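Local coordinates for malate dehydrogenase (Entamoeba histolytica, PDB 3I0P), which probably catalyses the NAD-dependent interconversion of malate and oxaloacetate, at residues R295-N298 with E299-N303; D306-R309 with T310-N313. One frame throughout, in Å; residues are numbered along the deposited sequence.

In the fold
Contacts 1 and 2 follow one another along a single helix, 297-312, which comes soon after strand 282-290 of the seven-stranded mixed sheet. Contact 1 covers the start of the helix and the residues leading into it; contact 2 covers its last turns, and the two centres lie 16 Å apart. They meet where Arg309 NH1 packs 4.1 Å from Lys302 O, and a salt bridge from Lys302 to Asp306 also joins them. Both touch the second subunit, so the helix runs along the dimer interface. Contact 2 is the end towards the cofactor: the Arg312 side chain lies about 8 Å from a bound NAD.

Contact 1 (R295-N298 with E299-N303); sequences RDLN and EFKKN
Arg295 reaches along the first turns of the helix and makes two polar contacts with its guanidinium. Arg295 NH1 donates to Asn303 OD1 at 2.8 Å, nearly straight at 163° and on a lone pair in the carbonyl plane, although the amide and guanidinium planes stand almost perpendicular. Arg295 NH2 forms a longer salt bridge with Glu299 OE2, 3.3 Å away, coming from above the carboxylate plane. With CG anti to the backbone N (chi1 179°) and the chain extended as far as NE, the arginine spans the distance to both partners, and one face of its guanidinium lies over Glu299 O. NH1 is also hydrogen-bonded to Cys260 O of the second subunit, so a buried charged group has protein partners from both chains.

The backbone bonds are those of a helix beginning. Phe300 N donates to Asp296 O, Lys301 N to Leu297 O at 2.7 Å and Lys302 N to Asn298 O. Ahead of them, the carboxylate of Asp296 reaches forward to the first turn, and OD2 takes the Glu299 N-H on its anti lone pair at 3.1 Å.

Apolar contact is lighter. The extended Lys301 chain passes obliquely over Leu297, CE lying 3.7 Å from Leu297 CG, while Phe300 turns its ring away from the 295-298 segment to pack on Pro171 and Val291. Ile263 of the second subunit packs against both Arg295 and Glu299.

Asp296 is thus a classical helix N-cap: its side chain satisfies an amide that has no carbonyl of an earlier turn to bond to, and its negative charge probably suits the positive end of the helix dipole, here where helix 297-312 starts at the dimer interface.

Contact 2 (D306-R309 with T310-N313); sequences DINR and TLRN
Thr310 turns its hydroxyl back along the helix onto Asp306 O, and this is the tight part of the contact. Thr310 OG1 donates to Asp306 O at 2.7 Å and Thr310 N to the same oxygen at 2.9 Å, the two reaching it from opposite faces of its plane. The torsion that sets OG1 beside the backbone N (chi1 -59°) brings the hydroxyl to an oxygen already used by the helix. Next to it, Ile307 and Leu311 lie side by side and point the same way, CG2 of the isoleucine 4.0 Å from CD1 of the leucine, both packed on Glu252 of the second subunit.

This is the i to i+4 pattern of an alpha-helix in its closing turns, with Leu311 N bonded to Ile307 O and Arg312 N to Asn308 O at 3.0 Å. Asn313 N also donates to Arg309 O, with an N-H...O angle of only 137°.

The Arg312 side is polar but pinned. Its guanidinium has Asn308 O over one face and brings Arg312 NH1 to 3.4 Å from Asn308 CB, while carboxylates of Glu174 and Glu328 hold its charge. Arg309 bends at chi3 to set NH1 2.7 Å from Asp306 OD1, a salt bridge within the 306-309 segment, and its NH2 pairs with Asp173. The loose, solvent side is exposed Asn313, resting CB 3.4 Å from Arg309 O.

Contact 1 (R295-N298 with E299-N303)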
loop_
_atom_site.group_PDB
_atom_site.type_symbol
_atom_site.label_atom_id
_atom_site.label_comp_id
_atom_site.label_asym_id
_atom_site.label_seq_id
_atom_site.Cartn_x
_atom_site.Cartn_y
_atom_site.Cartn_z
ATOM N N ARG A 295 10.024 -20.067 0.549
ATOM C CA ARG A 295 11.471 -20.110 0.522
ATOM C C ARG A 295 11.961 -20.302 1.951
ATOM O O ARG A 295 11.245 -19.974 2.907
ATOM C CB ARG A 295 12.002 -18.793 -0.051
ATOM C CG ARG A 295 13.504 -18.668 -0.134
ATOM C CD ARG A 295 13.879 -17.291 -0.585
ATOM N NE ARG A 295 15.284 -17.185 -0.975
ATOM C CZ ARG A 295 15.815 -16.110 -1.553
ATOM N NH1 ARG A 295 15.059 -15.050 -1.808
ATOM N NH2 ARG A 295 17.096 -16.096 -1.885
ATOM N N ASP A 296 13.169 -20.860 2.077
ATOM C CA ASP A 296 13.930 -20.907 3.323
ATOM C C ASP A 296 13.918 -19.534 3.995
ATOM O O ASP A 296 14.142 -18.521 3.322
ATOM C CB ASP A 296 15.384 -21.303 3.017
ATOM C CG ASP A 296 16.215 -21.520 4.282
ATOM O OD1 ASP A 296 16.127 -22.628 4.862
ATOM O OD2 ASP A 296 16.951 -20.585 4.688
ATOM N N LEU A 297 13.678 -19.502 5.306
ATOM C CA LEU A 297 13.559 -18.232 6.038
ATOM C C LEU A 297 14.832 -17.391 6.045
ATOM O O LEU A 297 14.790 -16.188 5.766
ATOM C CB LEU A 297 13.068 -18.467 7.474
ATOM C CG LEU A 297 12.801 -17.268 8.394
ATOM C CD1 LEU A 297 12.024 -16.138 7.713
ATOM C CD2 LEU A 297 12.067 -17.739 9.635
ATOM N N ASN A 298 15.959 -18.024 6.364
ATOM C CA ASN A 298 17.242 -17.321 6.432
ATOM C C ASN A 298 17.712 -16.848 5.077
ATOM O O ASN A 298 18.327 -15.785 4.964
ATOM C CB ASN A 298 18.312 -18.181 7.108
ATOM C CG ASN A 298 18.075 -18.323 8.596
ATOM O OD1 ASN A 298 17.955 -17.324 9.318
ATOM N ND2 ASN A 298 17.982 -19.560 9.062
ATOM N N GLU A 299 17.403 -17.632 4.049
ATOM C CA GLU A 299 17.734 -17.261 2.684
ATOM C C GLU A 299 16.907 -16.030 2.291
ATOM O O GLU A 299 17.435 -15.097 1.673
ATOM C CB GLU A 299 17.489 -18.440 1.739
ATOM C CG GLU A 299 18.643 -18.752 0.791
ATOM C CD GLU A 299 18.200 -19.644 -0.378
ATOM O OE1 GLU A 299 17.826 -20.815 -0.114
ATOM O OE2 GLU A 299 18.226 -19.171 -1.553
ATOM N N PHE A 300 15.628 -16.025 2.690
ATOM C CA PHE A 300 14.732 -14.873 2.520
ATOM C C PHE A 300 15.178 -13.650 3.325
ATOM O O PHE A 300 15.228 -12.537 2.786
ATOM C CB PHE A 300 13.295 -15.249 2.895
ATOM C CG PHE A 300 12.354 -14.068 2.988
ATOM C CD1 PHE A 300 11.532 -13.728 1.912
ATOM C CD2 PHE A 300 12.278 -13.305 4.154
ATOM C CE1 PHE A 300 10.656 -12.648 1.991
ATOM C CE2 PHE A 300 11.410 -12.216 4.237
ATOM C CZ PHE A 300 10.593 -11.890 3.153
ATOM N N LYS A 301 15.487 -13.849 4.609
ATOM C CA LYS A 301 16.027 -12.759 5.440
ATOM C C LYS A 301 17.246 -12.109 4.792
ATOM O O LYS A 301 17.385 -10.883 4.815
ATOM C CB LYS A 301 16.405 -13.237 6.835
ATOM C CG LYS A 301 15.242 -13.572 7.742
ATOM C CD LYS A 301 15.786 -13.938 9.103
ATOM C CE LYS A 301 14.739 -14.573 9.966
ATOM N NZ LYS A 301 15.206 -14.581 11.373
ATOM N N LYS A 302 18.114 -12.942 4.218
ATOM C CA LYS A 302 19.320 -12.510 3.525
ATOM C C LYS A 302 18.982 -11.619 2.314
ATOM O O LYS A 302 19.587 -10.562 2.105
ATOM C CB LYS A 302 20.123 -13.758 3.118
ATOM C CG LYS A 302 21.139 -13.572 1.995
ATOM C CD LYS A 302 22.572 -13.744 2.482
ATOM C CE LYS A 302 23.543 -13.809 1.288
ATOM N NZ LYS A 302 23.628 -12.520 0.524
ATOM N N ASN A 303 17.994 -12.042 1.536
ATOM C CA ASN A 303 17.571 -11.301 0.359
ATOM C C ASN A 303 17.043 -9.893 0.729
ATOM O O ASN A 303 17.411 -8.898 0.094
ATOM C CB ASN A 303 16.541 -12.137 -0.409
ATOM C CG ASN A 303 16.413 -11.746 -1.881
ATOM O OD1 ASN A 303 15.896 -12.527 -2.683
ATOM N ND2 ASN A 303 16.855 -10.548 -2.239
#

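Contact 2 (D306-R309 with T310-N313)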
loop_
_atom_site.group_PDB
_atom_site.type_symbol
_atom_site.label_atom_id
_atom_site.label_comp_id
_atom_site.label_asym_id
_atom_site.label_seq_id
_atom_site.Cartn_x
_atom_site.Cartn_y
_atom_site.Cartn_z
ATOM N N ASP A 306 19.950 -7.791 1.747
ATOM C CA ASP A 306 20.625 -7.385 0.521
ATOM C C ASP A 306 19.938 -6.194 -0.152
ATOM O O ASP A 306 20.622 -5.290 -0.652
ATOM C CB ASP A 306 20.720 -8.550 -0.469
ATOM C CG ASP A 306 21.837 -9.523 -0.138
ATOM O OD1 ASP A 306 22.774 -9.144 0.598
ATOM O OD2 ASP A 306 21.773 -10.673 -0.630
ATOM N N ILE A 307 18.602 -6.196 -0.178
ATOM C CA ILE A 307 17.846 -5.067 -0.737
ATOM C C ILE A 307 18.137 -3.793 0.069
ATOM O O ILE A 307 18.512 -2.769 -0.503
ATOM C CB ILE A 307 16.310 -5.387 -0.879
ATOM C CG1 ILE A 307 16.053 -6.239 -2.132
ATOM C CG2 ILE A 307 15.453 -4.117 -0.937
ATOM C CD1 ILE A 307 14.842 -7.155 -2.031
ATOM N N ASN A 308 18.001 -3.884 1.393
ATOM C CA ASN A 308 18.306 -2.782 2.305
ATOM C C ASN A 308 19.734 -2.268 2.170
ATOM O O ASN A 308 19.964 -1.049 2.082
ATOM C CB ASN A 308 18.038 -3.196 3.757
ATOM C CG ASN A 308 16.554 -3.256 4.089
ATOM O OD1 ASN A 308 15.729 -2.692 3.379
ATOM N ND2 ASN A 308 16.212 -3.929 5.178
ATOM N N ARG A 309 20.691 -3.195 2.139
ATOM C CA ARG A 309 22.100 -2.823 2.032
ATOM C C ARG A 309 22.415 -2.126 0.717
ATOM O O ARG A 309 23.163 -1.146 0.699
ATOM C CB ARG A 309 22.999 -4.025 2.234
ATOM C CG ARG A 309 23.040 -4.459 3.674
ATOM C CD ARG A 309 23.882 -5.691 3.854
ATOM N NE ARG A 309 23.202 -6.626 4.733
ATOM C CZ ARG A 309 22.665 -7.769 4.325
ATOM N NH1 ARG A 309 22.741 -8.132 3.056
ATOM N NH2 ARG A 309 22.061 -8.557 5.193
ATOM N N THR A 310 21.825 -2.625 -0.370
ATOM C CA THR A 310 21.966 -2.014 -1.685
ATOM C C THR A 310 21.396 -0.610 -1.667
ATOM O O THR A 310 22.030 0.324 -2.153
ATOM C CB THR A 310 21.267 -2.849 -2.771
ATOM O OG1 THR A 310 21.831 -4.158 -2.781
ATOM C CG2 THR A 310 21.436 -2.219 -4.155
ATOM N N LEU A 311 20.204 -0.478 -1.096
ATOM C CA LEU A 311 19.512 0.809 -1.032
ATOM C C LEU A 311 20.355 1.862 -0.305
ATOM O O LEU A 311 20.573 2.958 -0.835
ATOM C CB LEU A 311 18.127 0.658 -0.385
ATOM C CG LEU A 311 16.996 0.015 -1.210
ATOM C CD1 LEU A 311 15.774 -0.217 -0.330
ATOM C CD2 LEU A 311 16.623 0.849 -2.442
ATOM N N ARG A 312 20.849 1.505 0.882
ATOM C CA ARG A 312 21.670 2.411 1.700
ATOM C C ARG A 312 23.019 2.773 1.066
ATOM O O ARG A 312 23.575 3.840 1.355
ATOM C CB ARG A 312 21.877 1.831 3.101
ATOM C CG ARG A 312 20.629 1.875 3.948
ATOM C CD ARG A 312 20.918 1.470 5.358
ATOM N NE ARG A 312 20.790 0.032 5.551
ATOM C CZ ARG A 312 19.774 -0.552 6.175
ATOM N NH1 ARG A 312 19.752 -1.861 6.319
ATOM N NH2 ARG A 312 18.780 0.164 6.664
ATOM N N ASN A 313 23.525 1.893 0.199
ATOM C CA ASN A 313 24.780 2.117 -0.516
ATOM C C ASN A 313 24.724 2.992 -1.766
ATOM O O ASN A 313 25.771 3.282 -2.341
ATOM C CB ASN A 313 25.420 0.786 -0.892
ATOM C CG ASN A 313 26.544 0.396 0.039
ATOM O OD1 ASN A 313 27.410 1.213 0.376
ATOM N ND2 ASN A 313 26.550 -0.865 0.449
#